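Local atomic coordinates of oxidoreductase, Gfo/Idh/MocA family (Pseudomonas syringae pv. tomato, PDB entry 3DTY), a protein that probably catalyses a nucleotide-dependent oxidation or reduction, as a magnesium-binding tetrameric member of the Gfo/Idh/MocA family whose substrate is not established. Residues 160-165 / 293-298; 28-33 / 113-118; 232-237 / 242-247. One frame throughout, in Å; residues are numbered along the deposited sequence.

How the interactions relate
Interaction 2 belongs to the nucleotide-binding Rossmann part of the chain, whereas interactions 1 and 3 both lie in the C-terminal alpha/beta part and reach the same mixed sheet. Within that sheet the two are well separated, their centres being about 34 Å apart, and each also touches the second subunit. Interaction 2 stands about 33 Å from interaction 1 and about 26 Å from interaction 3, centre to centre. The nearest atoms of interactions 2 and 3 are about 11 Å apart, too far to touch. None of the three contacts includes Glu123 or Asn127, which bind a magnesium ion, although a bound magnesium ion lies about 5 Å from the side chain of Gln232 in interaction 3.

Interaction 1: residues 160-165 / 293-298; sequences AGELGD and LSFEVQ
The ring of Phe295 is met by two neighbouring residues of the 160-165 loop, Glu162 and Leu163, which approach its outer end in different ways. Glu162 crosses the phenylalanine side chain at about a right angle. Its CB lies 4.0 Å from Phe295 CZ, and its carboxylate folds back to the same carbon, with OE1 3.5 Å from CZ. The bend that brings the oxygen there is at chi2 (-62°), while the carboxylate plane stands 65° from that of the ring. OE1 therefore meets the ring at an oblique position, neither squarely above it nor in its plane. Leu163 comes to the ring edge near its plane, where its CD1 methyl sits 4.0 Å from Phe295 CE1. On the strand side, CG of Phe295 lies anti to the backbone N (chi1 180°), which carries the ring out toward the loop.

The backbone that presents these two side chains is compact. Gly161, with its positive phi, is the first residue to depart from helical conformation after helix 149-159 and forms a Schellman motif there. A type I turn follows from Gly161 to Gly164, closed by the 3.0 Å hydrogen bond from Gly164 N to Gly161 O. Glu162 and Leu163 occupy the two central positions of this turn. Met157 of the preceding helix also packs on Phe295, as does Ala281 of the adjacent strand 281-286, so the ring joins the helix end and its turn to the sheet.

No hydrogen bond links the two segments, and only 117 Å² is buried between them. The chemistry is thus mainly van der Waals: the methyl and methylene groups pack against the aromatic carbons, and the oblique carboxylate oxygen, close to the ring's outer carbon, may add a modest electrostatic attraction to its positively polarised C-H.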
ATOM      1  N   ALA A 160     -10.779  19.472  17.119  1.00 12.83           N
ATOM      2  CA  ALA A 160     -11.894  18.820  17.792  1.00 13.89           C
ATOM      3  C   ALA A 160     -11.389  17.843  18.849  1.00 13.71           C
ATOM      4  O   ALA A 160     -12.179  17.167  19.499  1.00 15.71           O
ATOM      5  CB  ALA A 160     -12.772  18.087  16.776  1.00 14.60           C
ATOM      6  N   GLY A 161     -10.073  17.770  19.015  1.00 12.76           N
ATOM      7  CA  GLY A 161      -9.498  16.875  20.005  1.00 12.45           C
ATOM      8  C   GLY A 161      -9.476  15.403  19.621  1.00 13.18           C
ATOM      9  O   GLY A 161      -9.347  14.543  20.489  1.00 14.73           O
ATOM     10  N   GLU A 162      -9.591  15.106  18.329  1.00 13.82           N
ATOM     11  CA  GLU A 162      -9.586  13.720  17.850  1.00 14.45           C
ATOM     12  C   GLU A 162      -8.302  12.974  18.200  1.00 13.53           C
ATOM     13  O   GLU A 162      -8.304  11.758  18.343  1.00 13.03           O
ATOM     14  CB  GLU A 162      -9.762  13.667  16.330  1.00 16.47           C
ATOM     15  CG  GLU A 162     -11.138  14.043  15.811  1.00 22.83           C
ATOM     16  CD  GLU A 162     -12.230  13.109  16.301  1.00 27.33           C
ATOM     17  OE1 GLU A 162     -11.978  11.887  16.393  1.00 24.86           O
ATOM     18  OE2 GLU A 162     -13.347  13.597  16.579  1.00 32.89           O
ATOM     19  N   LEU A 163      -7.199  13.706  18.317  1.00 14.34           N
ATOM     20  CA  LEU A 163      -5.922  13.084  18.638  1.00 14.64           C
ATOM     21  C   LEU A 163      -5.583  13.195  20.117  1.00 14.29           C
ATOM     22  O   LEU A 163      -4.542  12.703  20.557  1.00 14.48           O
ATOM     23  CB  LEU A 163      -4.804  13.732  17.811  1.00 15.49           C
ATOM     24  CG  LEU A 163      -4.573  13.284  16.363  1.00 18.73           C
ATOM     25  CD1 LEU A 163      -5.853  13.334  15.561  1.00 19.49           C
ATOM     26  CD2 LEU A 163      -3.518  14.181  15.742  1.00 17.34           C
ATOM     27  N   GLY A 164      -6.473  13.816  20.888  1.00 12.85           N
ATOM     28  CA  GLY A 164      -6.192  14.019  22.297  1.00 12.33           C
ATOM     29  C   GLY A 164      -5.135  15.116  22.351  1.00 12.60           C
ATOM     30  O   GLY A 164      -5.131  16.015  21.510  1.00 12.44           O
ATOM     31  N   ASP A 165      -4.231  15.052  23.318  1.00 13.00           N
ATOM     32  CA  ASP A 165      -3.181  16.057  23.412  1.00 12.52           C
ATOM     33  C   ASP A 165      -2.052  15.749  22.428  1.00 12.67           C
ATOM     34  O   ASP A 165      -1.524  14.639  22.421  1.00 11.13           O
ATOM     35  CB  ASP A 165      -2.611  16.095  24.826  1.00 13.76           C
ATOM     36  CG  ASP A 165      -3.657  16.442  25.864  1.00 14.95           C
ATOM     37  OD1 ASP A 165      -4.261  17.526  25.758  1.00 13.27           O
ATOM     38  OD2 ASP A 165      -3.869  15.628  26.785  1.00 19.21           O
ATOM     39  N   LEU A 293      -5.994  10.329   3.847  1.00  7.05           N
ATOM     40  CA  LEU A 293      -5.496  10.804   5.122  1.00  7.35           C
ATOM     41  C   LEU A 293      -5.639   9.639   6.092  1.00  7.55           C
ATOM     42  O   LEU A 293      -6.743   9.128   6.283  1.00  7.43           O
ATOM     43  CB  LEU A 293      -6.346  11.986   5.593  1.00  7.58           C
ATOM     44  CG  LEU A 293      -6.074  12.543   6.988  1.00  8.18           C
ATOM     45  CD1 LEU A 293      -4.704  13.209   7.022  1.00  5.64           C
ATOM     46  CD2 LEU A 293      -7.170  13.533   7.355  1.00  8.05           C
ATOM     47  N   SER A 294      -4.531   9.203   6.682  1.00  6.23           N
ATOM     48  CA  SER A 294      -4.582   8.098   7.640  1.00  7.53           C
ATOM     49  C   SER A 294      -4.965   8.606   9.030  1.00  9.37           C
ATOM     50  O   SER A 294      -4.443   9.619   9.492  1.00 10.34           O
ATOM     51  CB  SER A 294      -3.231   7.385   7.720  1.00  9.01           C
ATOM     52  OG  SER A 294      -3.261   6.365   8.711  1.00 12.18           O
ATOM     53  N   PHE A 295      -5.886   7.904   9.687  1.00 10.07           N
ATOM     54  CA  PHE A 295      -6.347   8.272  11.027  1.00 10.54           C
ATOM     55  C   PHE A 295      -6.225   7.017  11.883  1.00 10.51           C
ATOM     56  O   PHE A 295      -6.957   6.048  11.688  1.00 11.34           O
ATOM     57  CB  PHE A 295      -7.797   8.759  10.956  1.00 11.68           C
ATOM     58  CG  PHE A 295      -8.380   9.163  12.285  1.00 14.10           C
ATOM     59  CD1 PHE A 295      -7.669   9.992  13.154  1.00 14.20           C
ATOM     60  CD2 PHE A 295      -9.659   8.740  12.652  1.00 14.67           C
ATOM     61  CE1 PHE A 295      -8.218  10.394  14.371  1.00 15.25           C
ATOM     62  CE2 PHE A 295     -10.222   9.137  13.871  1.00 15.62           C
ATOM     63  CZ  PHE A 295      -9.500   9.967  14.732  1.00 14.37           C
ATOM     64  N   GLU A 296      -5.296   7.040  12.829  1.00  9.32           N
ATOM     65  CA  GLU A 296      -5.031   5.871  13.653  1.00 10.28           C
ATOM     66  C   GLU A 296      -5.261   6.035  15.152  1.00  9.45           C
ATOM     67  O   GLU A 296      -4.365   6.459  15.883  1.00  8.97           O
ATOM     68  CB  GLU A 296      -3.589   5.426  13.417  1.00 13.30           C
ATOM     69  CG  GLU A 296      -3.239   5.169  11.953  1.00 17.28           C
ATOM     70  CD  GLU A 296      -1.747   5.332  11.675  1.00 19.51           C
ATOM     71  OE1 GLU A 296      -0.931   4.885  12.505  1.00 18.55           O
ATOM     72  OE2 GLU A 296      -1.394   5.907  10.621  1.00 23.91           O
ATOM     73  N   VAL A 297      -6.459   5.679  15.604  1.00  9.71           N
ATOM     74  CA  VAL A 297      -6.799   5.762  17.014  1.00  8.10           C
ATOM     75  C   VAL A 297      -6.205   4.541  17.709  1.00  9.52           C
ATOM     76  O   VAL A 297      -6.533   3.403  17.365  1.00 10.24           O
ATOM     77  CB  VAL A 297      -8.325   5.756  17.230  1.00  8.06           C
ATOM     78  CG1 VAL A 297      -8.635   5.821  18.727  1.00  8.23           C
ATOM     79  CG2 VAL A 297      -8.962   6.924  16.494  1.00  7.97           C
ATOM     80  N   GLN A 298      -5.332   4.773  18.680  1.00  9.38           N
ATOM     81  CA  GLN A 298      -4.716   3.671  19.397  1.00  9.31           C
ATOM     82  C   GLN A 298      -5.783   2.760  20.001  1.00 10.21           C
ATOM     83  O   GLN A 298      -6.695   3.222  20.685  1.00 10.10           O
ATOM     84  CB  GLN A 298      -3.802   4.203  20.501  1.00 11.08           C
ATOM     85  CG  GLN A 298      -3.082   3.112  21.293  1.00  9.33           C
ATOM     86  CD  GLN A 298      -2.253   2.207  20.410  1.00  9.39           C
ATOM     87  OE1 GLN A 298      -1.553   2.672  19.516  1.00  9.07           O
ATOM     88  NE2 GLN A 298      -2.323   0.905  20.658  1.00  8.64           N
TER

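Interaction 2: residues 28-33 / 113-118; sequences YIHRCA and VCEKPL
Glu115 OE1 receives the NE2 hydrogen of His30 at 2.7 Å, and Thr142 OG1 makes a second, weak hydrogen bond to the same oxygen. The N-H...O angle of 165° and the position of OE1 close to the ring plane show that the N-H aims at the oxygen, which it reaches nearly along the C-O bond. Ring and carboxylate are nevertheless strongly twisted, their planes 75° apart. Glu115 reaches the imidazole through a bend at chi2 (64°), which turns its carboxylate toward the helix even though its CB does not point that way.

At the other ring nitrogen, His30 ND1 is hydrogen-bonded to Tyr338 OH, while Trp334 meets the imidazole edge-to-face. Polar partners at both nitrogens therefore restrain the rotation of the ring, and both aromatic residues come from helix 330-349.

Glu115 directly follows strand 111-114, which lies between 88-92 and 139-141 in the parallel sheet; His30 belongs to helix 27-35. This His-carboxylate bond joins the first Rossmann helix to a strand's C-terminal end through the acidic residue of Glu115-Lys116-Pro117, the Glu-Lys-Pro sequence well known in Gfo/Idh/MocA enzymes, with a cis peptide before Pro117.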
ATOM      1  N   TYR A  28       4.061  27.909 -15.380  1.00 11.02           N
ATOM      2  CA  TYR A  28       2.853  27.205 -15.778  1.00  9.99           C
ATOM      3  C   TYR A  28       1.867  26.965 -14.629  1.00  8.26           C
ATOM      4  O   TYR A  28       0.703  27.341 -14.731  1.00  9.00           O
ATOM      5  CB  TYR A  28       3.204  25.873 -16.451  1.00 10.63           C
ATOM      6  CG  TYR A  28       2.018  25.196 -17.110  1.00 11.53           C
ATOM      7  CD1 TYR A  28       1.329  25.810 -18.165  1.00 11.06           C
ATOM      8  CD2 TYR A  28       1.579  23.942 -16.681  1.00 10.02           C
ATOM      9  CE1 TYR A  28       0.229  25.189 -18.772  1.00  9.22           C
ATOM     10  CE2 TYR A  28       0.480  23.312 -17.285  1.00 10.24           C
ATOM     11  CZ  TYR A  28      -0.188  23.939 -18.324  1.00  9.63           C
ATOM     12  OH  TYR A  28      -1.280  23.323 -18.900  1.00 10.69           O
ATOM     13  N   ILE A  29       2.313  26.353 -13.536  1.00  8.35           N
ATOM     14  CA  ILE A  29       1.379  26.102 -12.440  1.00  8.69           C
ATOM     15  C   ILE A  29       0.808  27.410 -11.873  1.00  8.50           C
ATOM     16  O   ILE A  29      -0.351  27.454 -11.464  1.00  7.93           O
ATOM     17  CB  ILE A  29       2.016  25.239 -11.311  1.00 10.06           C
ATOM     18  CG1 ILE A  29       0.922  24.792 -10.330  1.00 10.61           C
ATOM     19  CG2 ILE A  29       3.110  26.018 -10.585  1.00 12.25           C
ATOM     20  CD1 ILE A  29       1.383  23.741  -9.300  1.00 10.41           C
ATOM     21  N   HIS A  30       1.606  28.477 -11.861  1.00  8.92           N
ATOM     22  CA  HIS A  30       1.113  29.765 -11.375  1.00  8.77           C
ATOM     23  C   HIS A  30      -0.044  30.240 -12.261  1.00  9.86           C
ATOM     24  O   HIS A  30      -1.087  30.668 -11.762  1.00  8.80           O
ATOM     25  CB  HIS A  30       2.233  30.823 -11.379  1.00  9.60           C
ATOM     26  CG  HIS A  30       3.065  30.836 -10.132  1.00 11.24           C
ATOM     27  ND1 HIS A  30       2.724  31.575  -9.016  1.00 10.87           N
ATOM     28  CD2 HIS A  30       4.202  30.176  -9.810  1.00 10.20           C
ATOM     29  CE1 HIS A  30       3.614  31.367  -8.064  1.00 10.44           C
ATOM     30  NE2 HIS A  30       4.523  30.520  -8.519  1.00 11.74           N
ATOM     31  N   ARG A  31       0.137  30.164 -13.578  1.00 10.22           N
ATOM     32  CA  ARG A  31      -0.904  30.603 -14.504  1.00 10.46           C
ATOM     33  C   ARG A  31      -2.158  29.739 -14.428  1.00 10.51           C
ATOM     34  O   ARG A  31      -3.275  30.257 -14.357  1.00 10.82           O
ATOM     35  CB  ARG A  31      -0.376  30.627 -15.943  1.00 11.87           C
ATOM     36  CG  ARG A  31       0.684  31.693 -16.196  1.00 15.69           C
ATOM     37  CD  ARG A  31       0.822  31.988 -17.684  1.00 18.47           C
ATOM     38  NE  ARG A  31       1.250  30.825 -18.451  1.00 21.56           N
ATOM     39  CZ  ARG A  31       2.456  30.274 -18.357  1.00 22.43           C
ATOM     40  NH1 ARG A  31       3.359  30.782 -17.526  1.00 23.76           N
ATOM     41  NH2 ARG A  31       2.758  29.213 -19.095  1.00 22.51           N
ATOM     42  N   CYS A  32      -1.976  28.424 -14.450  1.00  8.69           N
ATOM     43  CA  CYS A  32      -3.106  27.510 -14.371  1.00  9.98           C
ATOM     44  C   CYS A  32      -3.915  27.782 -13.110  1.00  9.98           C
ATOM     45  O   CYS A  32      -5.141  27.811 -13.139  1.00 10.63           O
ATOM     46  CB  CYS A  32      -2.624  26.057 -14.331  1.00  8.22           C
ATOM     47  SG  CYS A  32      -1.843  25.444 -15.848  1.00 12.51           S
ATOM     48  N   ALA A  33      -3.216  27.967 -11.997  1.00  9.28           N
ATOM     49  CA  ALA A  33      -3.878  28.198 -10.721  1.00  8.88           C
ATOM     50  C   ALA A  33      -4.593  29.540 -10.652  1.00  9.17           C
ATOM     51  O   ALA A  33      -5.754  29.615 -10.254  1.00  9.20           O
ATOM     52  CB  ALA A  33      -2.858  28.082  -9.574  1.00  6.83           C
ATOM     53  N   VAL A 113       2.090  37.881  -4.557  1.00  9.63           N
ATOM     54  CA  VAL A 113       2.055  36.440  -4.370  1.00 11.14           C
ATOM     55  C   VAL A 113       3.488  36.099  -4.741  1.00 10.42           C
ATOM     56  O   VAL A 113       3.879  36.230  -5.895  1.00 10.60           O
ATOM     57  CB  VAL A 113       1.084  35.735  -5.318  1.00 10.79           C
ATOM     58  CG1 VAL A 113       1.275  34.230  -5.213  1.00 11.86           C
ATOM     59  CG2 VAL A 113      -0.347  36.099  -4.953  1.00 12.35           C
ATOM     60  N   CYS A 114       4.276  35.709  -3.746  1.00 11.02           N
ATOM     61  CA  CYS A 114       5.679  35.409  -3.969  1.00 10.46           C
ATOM     62  C   CYS A 114       5.997  33.931  -3.874  1.00 10.35           C
ATOM     63  O   CYS A 114       5.544  33.239  -2.960  1.00  9.22           O
ATOM     64  CB  CYS A 114       6.540  36.182  -2.965  1.00 12.00           C
ATOM     65  SG  CYS A 114       8.326  36.150  -3.322  1.00 14.91           S
ATOM     66  N   GLU A 115       6.768  33.450  -4.840  1.00 11.46           N
ATOM     67  CA  GLU A 115       7.185  32.061  -4.859  1.00 12.30           C
ATOM     68  C   GLU A 115       8.107  31.963  -3.656  1.00 12.46           C
ATOM     69  O   GLU A 115       8.945  32.843  -3.450  1.00 12.40           O
ATOM     70  CB  GLU A 115       7.959  31.763  -6.148  1.00 12.63           C
ATOM     71  CG  GLU A 115       8.537  30.353  -6.253  1.00 15.57           C
ATOM     72  CD  GLU A 115       7.465  29.271  -6.296  1.00 16.98           C
ATOM     73  OE1 GLU A 115       6.367  29.546  -6.815  1.00 17.27           O
ATOM     74  OE2 GLU A 115       7.725  28.139  -5.831  1.00 18.13           O
ATOM     75  N   LYS A 116       7.949  30.934  -2.832  1.00 14.09           N
ATOM     76  CA  LYS A 116       8.833  30.831  -1.686  1.00 16.41           C
ATOM     77  C   LYS A 116      10.252  30.603  -2.197  1.00 17.06           C
ATOM     78  O   LYS A 116      10.451  30.108  -3.305  1.00 15.75           O
ATOM     79  CB  LYS A 116       8.389  29.705  -0.731  1.00 17.79           C
ATOM     80  CG  LYS A 116       7.649  28.547  -1.372  1.00 20.36           C
ATOM     81  CD  LYS A 116       8.595  27.555  -2.011  1.00 22.75           C
ATOM     82  CE  LYS A 116       9.419  26.833  -0.953  1.00 24.68           C
ATOM     83  NZ  LYS A 116      10.377  25.897  -1.585  1.00 24.53           N
ATOM     84  N   PRO A 117      11.255  31.039  -1.423  1.00 17.89           N
ATOM     85  CA  PRO A 117      11.031  31.693  -0.135  1.00 17.33           C
ATOM     86  C   PRO A 117      10.722  33.171  -0.339  1.00 16.30           C
ATOM     87  O   PRO A 117      10.928  33.717  -1.422  1.00 16.40           O
ATOM     88  CB  PRO A 117      12.350  31.480   0.584  1.00 18.55           C
ATOM     89  CG  PRO A 117      13.333  31.654  -0.534  1.00 17.77           C
ATOM     90  CD  PRO A 117      12.698  30.849  -1.667  1.00 18.00           C
ATOM     91  N   LEU A 118      10.225  33.810   0.711  1.00 16.48           N
ATOM     92  CA  LEU A 118       9.897  35.225   0.663  1.00 16.10           C
ATOM     93  C   LEU A 118      11.176  36.041   0.493  1.00 16.02           C
ATOM     94  O   LEU A 118      11.211  37.035  -0.230  1.00 16.08           O
ATOM     95  CB  LEU A 118       9.205  35.630   1.957  1.00 17.73           C
ATOM     96  CG  LEU A 118       8.830  37.102   2.048  1.00 19.15           C
ATOM     97  CD1 LEU A 118       7.810  37.436   0.971  1.00 19.25           C
ATOM     98  CD2 LEU A 118       8.273  37.386   3.431  1.00 21.31           C
TER

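Interaction 3: residues 232-237 / 242-247; sequences QSFVAS and EDNAYT
Asp243 grips the backbone of the opposing loop with both carboxylate oxygens: Phe234 N donates to OD1 at 2.8 Å and Val235 N to OD2 at 3.0 Å. The first of these bonds has an N-H...O angle of 161°, and the second is only slightly more bent. OD1 is met on its syn side, somewhat out of the carboxylate plane, and OD2 uses its syn lone pair. A chi1 of 50° sets Asp243 CG between its own backbone N and carbonyl carbon, bringing the carboxylate to two successive amides. Arg238 adds a salt bridge to OD2, which fixes the group further.

Gln232 pairs with Asn244 across the antiparallel strands 224-232 and 244-251, its N bonding to Asn244 O at 2.8 Å. Its own carbonyl oxygen takes Asp243 N at 2.9 Å and, weakly, Asn244 N. Two residues thus face one, a classic beta bulge where the hairpin strands give way to their connecting loop. The side chains of Gln232 and Asn244 run side by side on one face of the sheet, and a bend at chi2 brings the end of Gln232 in beside Asn244, their amide planes well turned from each other.

The Phe234 ring places CE2 3.6 Å from Asn244 CB, which lies at the ring edge in its plane, while Gln232 CB packs over one face. The planes of the ring and the Asp243 carboxylate are nearly parallel, 13° apart. Further along, Tyr246 CE2 lies 3.8 Å from Gln232 OE1, and its hydroxyl is hydrogen-bonded to His170 of the second subunit.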
ATOM      1  N   GLN A 232      23.991  18.446   6.336  1.00  9.40           N
ATOM      2  CA  GLN A 232      25.147  17.922   5.604  1.00 11.38           C
ATOM      3  C   GLN A 232      25.093  18.254   4.117  1.00 11.25           C
ATOM      4  O   GLN A 232      24.023  18.532   3.560  1.00 12.94           O
ATOM      5  CB  GLN A 232      25.233  16.392   5.703  1.00 11.87           C
ATOM      6  CG  GLN A 232      25.167  15.794   7.098  1.00 11.85           C
ATOM      7  CD  GLN A 232      23.795  15.916   7.722  1.00 10.80           C
ATOM      8  OE1 GLN A 232      22.782  15.596   7.098  1.00 11.81           O
ATOM      9  NE2 GLN A 232      23.754  16.371   8.962  1.00 13.69           N
ATOM     10  N   SER A 233      26.264  18.201   3.489  1.00 10.46           N
ATOM     11  CA  SER A 233      26.419  18.419   2.056  1.00 11.78           C
ATOM     12  C   SER A 233      27.024  17.114   1.566  1.00 13.38           C
ATOM     13  O   SER A 233      28.247  16.994   1.484  1.00 14.37           O
ATOM     14  CB  SER A 233      27.401  19.553   1.764  1.00 12.11           C
ATOM     15  OG  SER A 233      26.890  20.806   2.179  1.00 15.31           O
ATOM     16  N   PHE A 234      26.177  16.131   1.272  1.00 12.32           N
ATOM     17  CA  PHE A 234      26.659  14.833   0.808  1.00 13.77           C
ATOM     18  C   PHE A 234      27.357  14.922  -0.538  1.00 15.03           C
ATOM     19  O   PHE A 234      28.279  14.161  -0.822  1.00 15.08           O
ATOM     20  CB  PHE A 234      25.508  13.832   0.801  1.00 12.87           C
ATOM     21  CG  PHE A 234      25.177  13.312   2.176  1.00 13.04           C
ATOM     22  CD1 PHE A 234      26.067  12.470   2.835  1.00 12.66           C
ATOM     23  CD2 PHE A 234      24.014  13.698   2.830  1.00 12.35           C
ATOM     24  CE1 PHE A 234      25.805  12.021   4.122  1.00 12.00           C
ATOM     25  CE2 PHE A 234      23.741  13.251   4.127  1.00 12.41           C
ATOM     26  CZ  PHE A 234      24.642  12.411   4.770  1.00 12.86           C
ATOM     27  N   VAL A 235      26.906  15.841  -1.378  1.00 16.36           N
ATOM     28  CA  VAL A 235      27.580  16.070  -2.636  1.00 19.33           C
ATOM     29  C   VAL A 235      28.432  17.258  -2.190  1.00 21.75           C
ATOM     30  O   VAL A 235      27.991  18.401  -2.236  1.00 21.10           O
ATOM     31  CB  VAL A 235      26.600  16.474  -3.746  1.00 19.64           C
ATOM     32  CG1 VAL A 235      27.369  16.913  -4.986  1.00 21.31           C
ATOM     33  CG2 VAL A 235      25.712  15.290  -4.096  1.00 19.64           C
ATOM     34  N   ALA A 236      29.635  16.951  -1.706  1.00 24.65           N
ATOM     35  CA  ALA A 236      30.585  17.933  -1.173  1.00 26.86           C
ATOM     36  C   ALA A 236      30.666  19.290  -1.862  1.00 27.77           C
ATOM     37  O   ALA A 236      30.713  20.324  -1.196  1.00 29.10           O
ATOM     38  CB  ALA A 236      31.982  17.313  -1.103  1.00 27.07           C
ATOM     39  N   SER A 237      30.687  19.289  -3.187  1.00 28.11           N
ATOM     40  CA  SER A 237      30.781  20.526  -3.952  1.00 28.47           C
ATOM     41  C   SER A 237      29.698  21.552  -3.610  1.00 28.31           C
ATOM     42  O   SER A 237      29.832  22.730  -3.938  1.00 27.62           O
ATOM     43  CB  SER A 237      30.713  20.210  -5.443  1.00 28.90           C
ATOM     44  OG  SER A 237      29.479  19.593  -5.762  1.00 31.33           O
ATOM     45  N   GLU A 242      23.340  22.778   2.272  1.00 13.99           N
ATOM     46  CA  GLU A 242      23.005  21.398   2.593  1.00 11.75           C
ATOM     47  C   GLU A 242      22.027  20.713   1.647  1.00 11.15           C
ATOM     48  O   GLU A 242      21.101  21.346   1.134  1.00 10.68           O
ATOM     49  CB  GLU A 242      22.440  21.335   4.018  1.00 10.05           C
ATOM     50  CG  GLU A 242      20.972  21.760   4.177  1.00  8.84           C
ATOM     51  CD  GLU A 242      20.680  23.209   3.794  1.00 10.44           C
ATOM     52  OE1 GLU A 242      21.623  24.020   3.665  1.00 11.20           O
ATOM     53  OE2 GLU A 242      19.484  23.544   3.638  1.00 12.10           O
ATOM     54  N   ASP A 243      22.244  19.417   1.417  1.00  9.61           N
ATOM     55  CA  ASP A 243      21.330  18.641   0.589  1.00  9.04           C
ATOM     56  C   ASP A 243      20.628  17.624   1.482  1.00  8.34           C
ATOM     57  O   ASP A 243      19.887  16.763   1.010  1.00  8.12           O
ATOM     58  CB  ASP A 243      22.035  17.954  -0.602  1.00  9.71           C
ATOM     59  CG  ASP A 243      23.266  17.167  -0.207  1.00  9.54           C
ATOM     60  OD1 ASP A 243      23.438  16.842   0.989  1.00  9.75           O
ATOM     61  OD2 ASP A 243      24.060  16.861  -1.125  1.00 10.43           O
ATOM     62  N   ASN A 244      20.875  17.745   2.785  1.00  8.32           N
ATOM     63  CA  ASN A 244      20.239  16.902   3.794  1.00  8.24           C
ATOM     64  C   ASN A 244      20.295  17.594   5.143  1.00  8.61           C
ATOM     65  O   ASN A 244      21.299  18.212   5.485  1.00  9.97           O
ATOM     66  CB  ASN A 244      20.917  15.531   3.914  1.00  7.44           C
ATOM     67  CG  ASN A 244      20.105  14.558   4.761  1.00  8.31           C
ATOM     68  OD1 ASN A 244      20.444  14.271   5.915  1.00 11.56           O
ATOM     69  ND2 ASN A 244      19.013  14.061   4.197  1.00  6.85           N
ATOM     70  N   ALA A 245      19.218  17.503   5.911  1.00  8.39           N
ATOM     71  CA  ALA A 245      19.205  18.117   7.229  1.00  8.50           C
ATOM     72  C   ALA A 245      18.166  17.505   8.151  1.00  9.39           C
ATOM     73  O   ALA A 245      17.094  17.064   7.715  1.00  9.39           O
ATOM     74  CB  ALA A 245      18.975  19.622   7.114  1.00  9.21           C
ATOM     75  N   TYR A 246      18.519  17.462   9.430  1.00  7.54           N
ATOM     76  CA  TYR A 246      17.644  16.950  10.468  1.00  8.12           C
ATOM     77  C   TYR A 246      17.410  18.131  11.396  1.00  8.48           C
ATOM     78  O   TYR A 246      18.358  18.817  11.783  1.00 11.90           O
ATOM     79  CB  TYR A 246      18.322  15.825  11.260  1.00  8.36           C
ATOM     80  CG  TYR A 246      18.783  14.655  10.426  1.00  8.85           C
ATOM     81  CD1 TYR A 246      17.879  13.708   9.951  1.00 10.73           C
ATOM     82  CD2 TYR A 246      20.127  14.506  10.100  1.00  8.72           C
ATOM     83  CE1 TYR A 246      18.309  12.633   9.162  1.00 11.14           C
ATOM     84  CE2 TYR A 246      20.567  13.450   9.318  1.00  9.12           C
ATOM     85  CZ  TYR A 246      19.657  12.516   8.849  1.00  8.78           C
ATOM     86  OH  TYR A 246      20.097  11.486   8.052  1.00  9.72           O
ATOM     87  N   THR A 247      16.154  18.372  11.746  1.00  9.29           N
ATOM     88  CA  THR A 247      15.820  19.463  12.641  1.00  9.90           C
ATOM     89  C   THR A 247      14.957  18.938  13.779  1.00 10.74           C
ATOM     90  O   THR A 247      13.870  18.411  13.545  1.00 10.42           O
ATOM     91  CB  THR A 247      15.041  20.587  11.912  1.00 10.29           C
ATOM     92  OG1 THR A 247      15.819  21.074  10.810  1.00 11.01           O
ATOM     93  CG2 THR A 247      14.739  21.740  12.874  1.00  9.06           C
TER